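Local structure of uncharacterized protein (Chondromyces crocatus, 6I86) at residues Q55-G60 with H126-H131. The protein is of unknown function but is encoded in the crocagin biosynthetic gene cluster and so probably takes part in making this ribosomally derived peptide natural product. Residues are numbered along the deposited sequence; the frame is centred on the assembly and turned at random.
Sequences QVVLEG and HEESKH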
loop_
_atom_site.group_PDB
_atom_site.type_symbol
_atom_site.label_atom_id
_atom_site.label_comp_id
_atom_site.label_asym_id
_atom_site.label_seq_id
_atom_site.Cartn_x
_atom_site.Cartn_y
_atom_site.Cartn_z
ATOM N N GLN A 55 6.736 2.366 -4.042
ATOM C CA GLN A 55 7.304 3.104 -5.162
ATOM C C GLN A 55 7.044 2.371 -6.471
ATOM O O GLN A 55 7.141 1.142 -6.543
ATOM C CB GLN A 55 8.809 3.309 -4.969
ATOM C CG GLN A 55 9.508 3.971 -6.149
ATOM C CD GLN A 55 10.690 4.823 -5.728
ATOM O OE1 GLN A 55 10.627 5.547 -4.735
ATOM N NE2 GLN A 55 11.776 4.745 -6.490
ATOM N N VAL A 56 6.699 3.135 -7.505
ATOM C CA VAL A 56 6.602 2.618 -8.861
ATOM C C VAL A 56 7.641 3.337 -9.709
ATOM O O VAL A 56 8.089 4.442 -9.390
ATOM C CB VAL A 56 5.195 2.783 -9.468
ATOM C CG1 VAL A 56 4.165 2.060 -8.617
ATOM C CG2 VAL A 56 4.844 4.256 -9.618
ATOM N N VAL A 57 8.028 2.686 -10.804
ATOM C CA VAL A 57 9.090 3.212 -11.651
ATOM C C VAL A 57 8.555 4.288 -12.588
ATOM O O VAL A 57 9.214 5.307 -12.824
ATOM C CB VAL A 57 9.750 2.057 -12.424
ATOM C CG1 VAL A 57 11.008 2.528 -13.113
ATOM C CG2 VAL A 57 10.054 0.902 -11.484
ATOM N N LEU A 58 7.362 4.076 -13.142
ATOM C CA LEU A 58 6.769 5.020 -14.077
ATOM C C LEU A 58 5.265 5.052 -13.848
ATOM O O LEU A 58 4.704 4.190 -13.167
ATOM C CB LEU A 58 7.083 4.645 -15.534
ATOM C CG LEU A 58 8.546 4.397 -15.919
ATOM C CD1 LEU A 58 8.620 3.527 -17.161
ATOM C CD2 LEU A 58 9.303 5.703 -16.133
ATOM N N GLU A 59 4.617 6.055 -14.436
ATOM C CA GLU A 59 3.181 6.230 -14.252
ATOM C C GLU A 59 2.400 5.076 -14.871
ATOM O O GLU A 59 2.704 4.622 -15.979
ATOM C CB GLU A 59 2.728 7.560 -14.859
ATOM C CG GLU A 59 1.267 7.587 -15.309
ATOM C CD GLU A 59 0.294 7.818 -14.165
ATOM O OE1 GLU A 59 -0.860 7.344 -14.254
ATOM O OE2 GLU A 59 0.678 8.479 -13.181
ATOM N N GLY A 60 1.394 4.604 -14.146
ATOM C CA GLY A 60 0.516 3.580 -14.667
ATOM C C GLY A 60 -0.655 3.363 -13.734
ATOM O O GLY A 60 -0.893 4.146 -12.813
ATOM N N HIS A 126 8.349 -6.753 -12.953
ATOM C CA HIS A 126 7.950 -7.335 -14.231
ATOM C C HIS A 126 6.459 -7.142 -14.480
ATOM O O HIS A 126 6.044 -6.771 -15.584
ATOM C CB HIS A 126 8.317 -8.817 -14.261
ATOM C CG HIS A 126 8.261 -9.425 -15.628
ATOM N ND1 HIS A 126 7.385 -10.436 -15.959
ATOM C CD2 HIS A 126 8.974 -9.162 -16.750
ATOM C CE1 HIS A 126 7.560 -10.770 -17.226
ATOM N NE2 HIS A 126 8.519 -10.013 -17.728
ATOM N N GLU A 127 5.635 -7.390 -13.460
ATOM C CA GLU A 127 4.198 -7.199 -13.616
ATOM C C GLU A 127 3.846 -5.719 -13.701
ATOM O O GLU A 127 2.980 -5.327 -14.492
ATOM C CB GLU A 127 3.451 -7.863 -12.459
ATOM C CG GLU A 127 1.938 -7.915 -12.634
ATOM C CD GLU A 127 1.502 -8.899 -13.703
ATOM O OE1 GLU A 127 2.318 -9.758 -14.098
ATOM O OE2 GLU A 127 0.335 -8.821 -14.144
ATOM N N GLU A 128 4.506 -4.887 -12.887
ATOM C CA GLU A 128 4.274 -3.445 -12.935
ATOM C C GLU A 128 4.493 -2.894 -14.337
ATOM O O GLU A 128 3.684 -2.105 -14.839
ATOM C CB GLU A 128 5.194 -2.731 -11.942
ATOM C CG GLU A 128 5.223 -1.220 -12.122
ATOM C CD GLU A 128 6.387 -0.555 -11.416
ATOM O OE1 GLU A 128 6.795 -1.043 -10.338
ATOM O OE2 GLU A 128 6.889 0.461 -11.936
ATOM N N SER A 129 5.577 -3.314 -14.992
ATOM C CA SER A 129 5.923 -2.813 -16.316
ATOM C C SER A 129 4.949 -3.256 -17.402
ATOM O O SER A 129 5.098 -2.816 -18.548
ATOM C CB SER A 129 7.343 -3.250 -16.682
ATOM O OG SER A 129 7.442 -4.661 -16.753
ATOM N N LYS A 130 3.972 -4.107 -17.090
ATOM C CA LYS A 130 2.922 -4.429 -18.047
ATOM C C LYS A 130 1.812 -3.390 -18.082
ATOM O O LYS A 130 0.960 -3.451 -18.974
ATOM C CB LYS A 130 2.287 -5.786 -17.727
ATOM C CG LYS A 130 3.200 -6.990 -17.831
ATOM C CD LYS A 130 2.450 -8.243 -17.391
ATOM C CE LYS A 130 3.367 -9.450 -17.301
ATOM N NZ LYS A 130 2.653 -10.630 -16.738
ATOM N N HIS A 131 1.798 -2.445 -17.141
ATOM C CA HIS A 131 0.604 -1.660 -16.856
ATOM C C HIS A 131 0.862 -0.159 -16.887
ATOM O O HIS A 131 0.104 0.611 -16.287
ATOM C CB HIS A 131 0.030 -2.085 -15.504
ATOM C CG HIS A 131 -0.270 -3.550 -15.424
ATOM N ND1 HIS A 131 0.232 -4.362 -14.429
ATOM C CD2 HIS A 131 -1.006 -4.353 -16.230
ATOM C CE1 HIS A 131 -0.189 -5.600 -14.624
ATOM N NE2 HIS A 131 -0.943 -5.621 -15.708
HETATM O O HOH W 1 8.431 -0.388 -8.290
#
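Val57 N meets Glu128 OE2 on the syn side of the flat carboxylate, 24° out of its plane, and Val57 CG2 lies 3.2 Å from that same oxygen. The contact ties the loop between strands 51-55 and 60-69 to the short helix 125-128 and the type I turn Glu128-His131 that follows strand 115-123. In the turn, the His131 ring carries Lys130 CB 3.8 Å above the centre of one face, and the Tyr140 ring meets it with the planes at about 35°; its ND1 and NE2 bond to Asp147 and Glu144, which fixes the ring's rotation. Glutamate suits its buried place because its extended chain, CG anti to the backbone N (chi1 168°), carries a two-oxygen acceptor across to the loop. Glu128 OE2 accepts a 2.7 Å bond from Val57 N, nearly straight at 164°, and also bonds Tyr132 OH. Glu128 OE1 bonds Trp123 NE1, and a water donates one hydrogen bond to Glu128 OE1 and another to Gln55 O, at 2.7 Å each. Val56, a compact branched residue, leans on Phe62, which Glu128 also touches. Gly60, lacking a side chain, lets the turn come close: Gly60 CA lies 3.4 Å from His131 O.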